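Local atomic coordinates of acetyltransferase, GNAT family (PDB entry 3IWG), a protein that probably transfers acyl groups other than aminoacyl groups, as a member of the GNAT acetyltransferase family. Residues A[14-19]-A[55-60]; A[22-27]-A[66-71]. All coordinates share one frame; numbering follows the deposited sequence.

Interaction 1 of 2, residues A[14-19]-A[55-60]; sequences SDLTQL and VGFCCV
Leu19, in the first turn of helix 17-26, brings its backbone closest to strand 53-60 at Gly56, with 6.5 Å between the two CA atoms, and Leu16 in the 3-10 turn just before the helix reaches Phe57 of the same strand. Both leucines direct CB toward the strand, and Phe57 directs its own toward them. Leu19 packs on main-chain atoms, its two methyls resting on neighbouring atoms of one peptide link: CD1 lies 3.7 Å from Gly56 N, while CD2 is 3.9 Å from Val55 O. At this point the strand carries a classic beta bulge, since Val55 and Gly56 both face Phe48 on strand 44-50, the adjacent antiparallel strand of the N-terminal GNAT domain. Both leucines come to the Phe57 ring from one side: Leu16 CD1 approaches obliquely at the root of the ring, 3.9 Å from Phe57 CG, and Leu19 CB meets its flank, also obliquely, 4.0 Å from Phe57 CD1. The first torsion of Phe57 (chi1 81°) sets CG between the backbone N and the carbonyl carbon, and the ring projects on the side of the strand where the helix lies. Leu16 CD2 adds a further touch at 4.0 Å from Phe57 CB. All five touching residues are buried, and 232 Å² is enclosed in all, by leucine on phenylalanine and by leucine methyls on main chain. Leu54 and Ile10 extend the apolar surroundings of Leu16.

Interaction 2 of 2, residues A[22-27]-A[66-71]; sequences AYFDSS and LLQYYL
Aromatic packing dominates where Tyr23 of helix 17-26 meets Tyr70 of strand 65-71, the pair whose CA atoms lie nearest across the contact, at 6.3 Å. Tyr23 CD1 stands 3.8 Å from Tyr70 CB, and Tyr70 CD1 lies in plane at the edge of the Tyr23 ring. The two side chains pass alongside one another, pointing roughly opposite ways. Tyr23 N lies over one face of the Tyr70 ring, offset toward its rim. At the far end of that ring, Ala22 CB touches Tyr70 OH at 3.6 Å. Aliphatic on aromatic, the extended Gln68 chain crosses Tyr23 at a slant, its CG 3.9 Å from Tyr23 CE2.

Contacts with polar groups come next. Tyr23 CE1 is 3.3 Å from the backbone Tyr69 O. Gln68 NE2 reaches to 3.6 Å from Phe24 CZ, with amide and Phe24 ring planes 71° apart. Gln68 OE1 is hydrogen-bonded to Lys20 NZ, which fixes the other end of the amide to the same helix.

The contact packs the first helix of the GNAT domain across one of its strands, with short-segment axes 9.4 Å apart and nearly perpendicular, at 99°. Around them, His36 of helix 33-39 packs on Tyr23 and Gln68, Tyr109 of helix 107-116 touches Tyr23, and Phe57 on adjoining strand 53-60 lies against Gln68.

From the N terminus, the chain runs through 14-19 and 22-27 in one continuous helical passage, then through helix 33-39 and strand 44-50 before reaching 55-60 and 66-71. Interaction 1 closes a loop of 35 intervening residues and interaction 2 one of 38. Because their segments alternate, the loops cross instead of nesting. Strands 53-60 and 65-71 are antiparallel neighbours, joined by probable hydrogen bonds from Phe57 N to Tyr70 O (2.8 Å) and from Leu67 N to Cys59 O (2.9 Å). The centres of the two contacts are 9 Å apart. The 3-10 turn and the start of helix 17-26 lie on strand 53-60, and the later part of the helix on strand 65-71, all within the N-terminal GNAT domain.

Interaction 1 of 2, residues A[14-19]-A[55-60]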
loop_
_atom_site.group_PDB
_atom_site.type_symbol
_atom_site.label_atom_id
_atom_site.label_comp_id
_atom_site.label_asym_id
_atom_site.label_seq_id
_atom_site.Cartn_x
_atom_site.Cartn_y
_atom_site.Cartn_z
ATOM N N SER A 14 12.729 16.814 1.888
ATOM C CA SER A 14 14.088 16.940 1.324
ATOM C C SER A 14 14.923 17.960 2.068
ATOM O O SER A 14 16.088 17.752 2.251
ATOM C CB SER A 14 14.062 17.300 -0.195
ATOM O OG SER A 14 14.105 18.730 -0.441
ATOM N N ASP A 15 14.320 19.060 2.476
ATOM C CA ASP A 15 14.981 20.060 3.307
ATOM C C ASP A 15 15.538 19.546 4.656
ATOM O O ASP A 15 16.326 20.215 5.302
ATOM C CB ASP A 15 13.978 21.168 3.621
ATOM C CG ASP A 15 14.598 22.521 3.597
ATOM O OD1 ASP A 15 15.849 22.583 3.506
ATOM O OD2 ASP A 15 13.847 23.531 3.660
ATOM N N LEU A 16 15.068 18.380 5.100
ATOM C CA LEU A 16 15.393 17.841 6.423
ATOM C C LEU A 16 16.292 16.603 6.393
ATOM O O LEU A 16 16.582 16.031 7.444
ATOM C CB LEU A 16 14.086 17.508 7.162
ATOM C CG LEU A 16 13.214 18.706 7.496
ATOM C CD1 LEU A 16 12.130 18.297 8.407
ATOM C CD2 LEU A 16 14.032 19.837 8.126
ATOM N N THR A 17 16.735 16.210 5.201
ATOM C CA THR A 17 17.613 15.051 5.007
ATOM C C THR A 17 18.777 14.917 5.980
ATOM O O THR A 17 18.982 13.846 6.565
ATOM C CB THR A 17 18.182 15.047 3.578
ATOM O OG1 THR A 17 17.178 14.535 2.715
ATOM C CG2 THR A 17 19.446 14.164 3.457
ATOM N N GLN A 18 19.520 16.005 6.151
ATOM C CA GLN A 18 20.654 16.025 7.057
ATOM C C GLN A 18 20.202 16.063 8.503
ATOM O O GLN A 18 20.742 15.355 9.332
ATOM C CB GLN A 18 21.539 17.241 6.814
ATOM C CG GLN A 18 22.796 17.024 5.944
ATOM C CD GLN A 18 23.824 18.154 6.180
ATOM O OE1 GLN A 18 23.470 19.230 6.715
ATOM N NE2 GLN A 18 25.098 17.907 5.797
ATOM N N LEU A 19 19.248 16.915 8.822
ATOM C CA LEU A 19 18.798 17.005 10.189
ATOM C C LEU A 19 18.174 15.671 10.647
ATOM O O LEU A 19 18.431 15.215 11.778
ATOM C CB LEU A 19 17.844 18.180 10.361
ATOM C CG LEU A 19 18.497 19.568 10.304
ATOM C CD1 LEU A 19 17.405 20.640 10.178
ATOM C CD2 LEU A 19 19.374 19.827 11.562
ATOM N N VAL A 55 18.359 24.929 11.415
ATOM C CA VAL A 55 19.197 24.246 12.431
ATOM C C VAL A 55 18.468 23.223 13.332
ATOM O O VAL A 55 19.067 22.648 14.272
ATOM C CB VAL A 55 19.885 25.295 13.307
ATOM C CG1 VAL A 55 20.623 26.298 12.405
ATOM C CG2 VAL A 55 18.875 26.005 14.201
ATOM N N GLY A 56 17.183 23.004 13.054
ATOM C CA GLY A 56 16.415 21.952 13.709
ATOM C C GLY A 56 15.010 21.802 13.167
ATOM O O GLY A 56 14.587 22.584 12.315
ATOM N N PHE A 57 14.266 20.825 13.694
ATOM C CA PHE A 57 12.897 20.579 13.248
ATOM C C PHE A 57 12.033 19.798 14.266
ATOM O O PHE A 57 12.533 19.175 15.208
ATOM C CB PHE A 57 12.900 19.774 11.926
ATOM C CG PHE A 57 13.101 18.315 12.145
ATOM C CD1 PHE A 57 14.370 17.785 12.262
ATOM C CD2 PHE A 57 12.021 17.478 12.334
ATOM C CE1 PHE A 57 14.550 16.415 12.511
ATOM C CE2 PHE A 57 12.191 16.144 12.599
ATOM C CZ PHE A 57 13.448 15.608 12.691
ATOM N N CYS A 58 10.725 19.786 14.028
ATOM C CA CYS A 58 9.864 18.865 14.737
ATOM C C CYS A 58 8.723 18.450 13.832
ATOM O O CYS A 58 8.531 19.043 12.777
ATOM C CB CYS A 58 9.334 19.492 16.033
ATOM S SG CYS A 58 8.090 20.711 15.828
ATOM N N CYS A 59 7.982 17.421 14.241
ATOM C CA CYS A 59 6.729 17.059 13.550
ATOM C C CYS A 59 5.592 16.711 14.481
ATOM O O CYS A 59 5.780 16.117 15.571
ATOM C CB CYS A 59 6.961 15.972 12.489
ATOM S SG CYS A 59 7.395 14.411 13.119
ATOM N N VAL A 60 4.409 17.168 14.099
ATOM C CA VAL A 60 3.222 17.032 14.942
ATOM C C VAL A 60 2.201 16.254 14.137
ATOM O O VAL A 60 1.872 16.625 13.018
ATOM C CB VAL A 60 2.635 18.392 15.309
ATOM C CG1 VAL A 60 1.362 18.255 16.197
ATOM C CG2 VAL A 60 3.705 19.287 15.944
#

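Interaction 2 of 2, residues A[22-27]-A[66-71]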
loop_
_atom_site.group_PDB
_atom_site.type_symbol
_atom_site.label_atom_id
_atom_site.label_comp_id
_atom_site.label_asym_id
_atom_site.label_seq_id
_atom_site.Cartn_x
_atom_site.Cartn_y
_atom_site.Cartn_z
ATOM N N ALA A 22 20.892 13.068 11.381
ATOM C CA ALA A 22 21.544 13.293 12.666
ATOM C C ALA A 22 20.614 12.886 13.790
ATOM O O ALA A 22 21.052 12.277 14.777
ATOM C CB ALA A 22 21.959 14.725 12.809
ATOM N N TYR A 23 19.320 13.190 13.638
ATOM C CA TYR A 23 18.322 12.764 14.633
ATOM C C TYR A 23 18.432 11.265 14.901
ATOM O O TYR A 23 18.659 10.862 16.017
ATOM C CB TYR A 23 16.931 13.143 14.176
ATOM C CG TYR A 23 15.838 12.714 15.117
ATOM C CD1 TYR A 23 15.696 13.304 16.357
ATOM C CD2 TYR A 23 14.938 11.753 14.754
ATOM C CE1 TYR A 23 14.688 12.929 17.225
ATOM C CE2 TYR A 23 13.908 11.374 15.599
ATOM C CZ TYR A 23 13.809 11.949 16.848
ATOM O OH TYR A 23 12.808 11.585 17.687
ATOM N N PHE A 24 18.426 10.476 13.835
ATOM C CA PHE A 24 18.492 9.024 13.927
ATOM C C PHE A 24 19.844 8.500 14.425
ATOM O O PHE A 24 19.874 7.580 15.259
ATOM C CB PHE A 24 18.098 8.386 12.596
ATOM C CG PHE A 24 16.601 8.564 12.271
ATOM C CD1 PHE A 24 15.623 8.018 13.095
ATOM C CD2 PHE A 24 16.180 9.284 11.169
ATOM C CE1 PHE A 24 14.259 8.193 12.814
ATOM C CE2 PHE A 24 14.836 9.471 10.900
ATOM C CZ PHE A 24 13.875 8.925 11.733
ATOM N N ASP A 25 20.935 9.078 13.927
ATOM C CA ASP A 25 22.263 8.746 14.441
ATOM C C ASP A 25 22.374 8.909 15.976
ATOM O O ASP A 25 23.001 8.078 16.630
ATOM C CB ASP A 25 23.353 9.603 13.774
ATOM C CG ASP A 25 23.684 9.139 12.369
ATOM O OD1 ASP A 25 23.170 8.064 11.988
ATOM O OD2 ASP A 25 24.447 9.837 11.639
ATOM N N SER A 26 21.709 9.931 16.520
ATOM C CA SER A 26 21.738 10.215 17.929
ATOM C C SER A 26 20.989 9.151 18.745
ATOM O O SER A 26 21.232 9.081 19.911
ATOM C CB SER A 26 21.115 11.604 18.220
ATOM O OG SER A 26 19.647 11.569 18.173
ATOM N N SER A 27 20.052 8.380 18.159
ATOM C CA SER A 27 19.256 7.387 18.952
ATOM C C SER A 27 20.133 6.293 19.588
ATOM O O SER A 27 21.096 5.835 18.981
ATOM C CB SER A 27 18.160 6.724 18.104
ATOM O OG SER A 27 18.660 5.678 17.278
ATOM N N LEU A 66 3.454 15.667 19.185
ATOM C CA LEU A 66 4.791 15.602 18.662
ATOM C C LEU A 66 5.211 14.169 18.484
ATOM O O LEU A 66 4.861 13.289 19.258
ATOM C CB LEU A 66 5.792 16.323 19.579
ATOM C CG LEU A 66 6.043 17.824 19.377
ATOM C CD1 LEU A 66 4.750 18.589 19.303
ATOM C CD2 LEU A 66 6.945 18.435 20.522
ATOM N N LEU A 67 5.970 13.944 17.446
ATOM C CA LEU A 67 6.514 12.649 17.153
ATOM C C LEU A 67 8.029 12.728 17.122
ATOM O O LEU A 67 8.684 11.752 17.422
ATOM C CB LEU A 67 5.967 12.118 15.783
ATOM C CG LEU A 67 4.459 11.723 15.663
ATOM C CD1 LEU A 67 4.122 10.916 14.341
ATOM C CD2 LEU A 67 3.913 10.910 16.859
ATOM N N GLN A 68 8.578 13.872 16.700
ATOM C CA GLN A 68 10.031 14.055 16.547
ATOM C C GLN A 68 10.380 15.511 16.885
ATOM O O GLN A 68 9.576 16.417 16.627
ATOM C CB GLN A 68 10.474 13.744 15.110
ATOM C CG GLN A 68 10.247 12.321 14.663
ATOM C CD GLN A 68 10.745 12.042 13.220
ATOM O OE1 GLN A 68 10.794 12.936 12.386
ATOM N NE2 GLN A 68 11.081 10.778 12.933
ATOM N N TYR A 69 11.556 15.702 17.471
ATOM C CA TYR A 69 12.090 17.024 17.801
ATOM C C TYR A 69 13.618 16.952 17.801
ATOM O O TYR A 69 14.221 15.990 18.317
ATOM C CB TYR A 69 11.620 17.468 19.156
ATOM C CG TYR A 69 12.216 18.790 19.634
ATOM C CD1 TYR A 69 13.475 18.857 20.237
ATOM C CD2 TYR A 69 11.499 19.979 19.491
ATOM C CE1 TYR A 69 14.006 20.099 20.668
ATOM C CE2 TYR A 69 12.015 21.192 19.899
ATOM C CZ TYR A 69 13.251 21.244 20.506
ATOM O OH TYR A 69 13.690 22.457 20.917
ATOM N N TYR A 70 14.249 17.943 17.200
ATOM C CA TYR A 70 15.693 17.934 17.119
ATOM C C TYR A 70 16.192 19.348 16.888
ATOM O O TYR A 70 15.684 20.044 16.005
ATOM C CB TYR A 70 16.175 17.017 15.995
ATOM C CG TYR A 70 17.659 17.021 15.832
ATOM C CD1 TYR A 70 18.443 16.171 16.579
ATOM C CD2 TYR A 70 18.287 17.912 14.977
ATOM C CE1 TYR A 70 19.800 16.165 16.478
ATOM C CE2 TYR A 70 19.671 17.918 14.848
ATOM C CZ TYR A 70 20.429 17.048 15.621
ATOM O OH TYR A 70 21.802 17.035 15.541
ATOM N N LEU A 71 17.181 19.754 17.681
ATOM C CA LEU A 71 17.976 20.985 17.451
ATOM C C LEU A 71 19.447 20.657 17.377
ATOM O O LEU A 71 19.942 19.836 18.146
ATOM C CB LEU A 71 17.806 21.961 18.607
ATOM C CG LEU A 71 17.055 23.225 18.241
ATOM C CD1 LEU A 71 16.951 24.128 19.456
ATOM C CD2 LEU A 71 17.720 23.956 17.086
#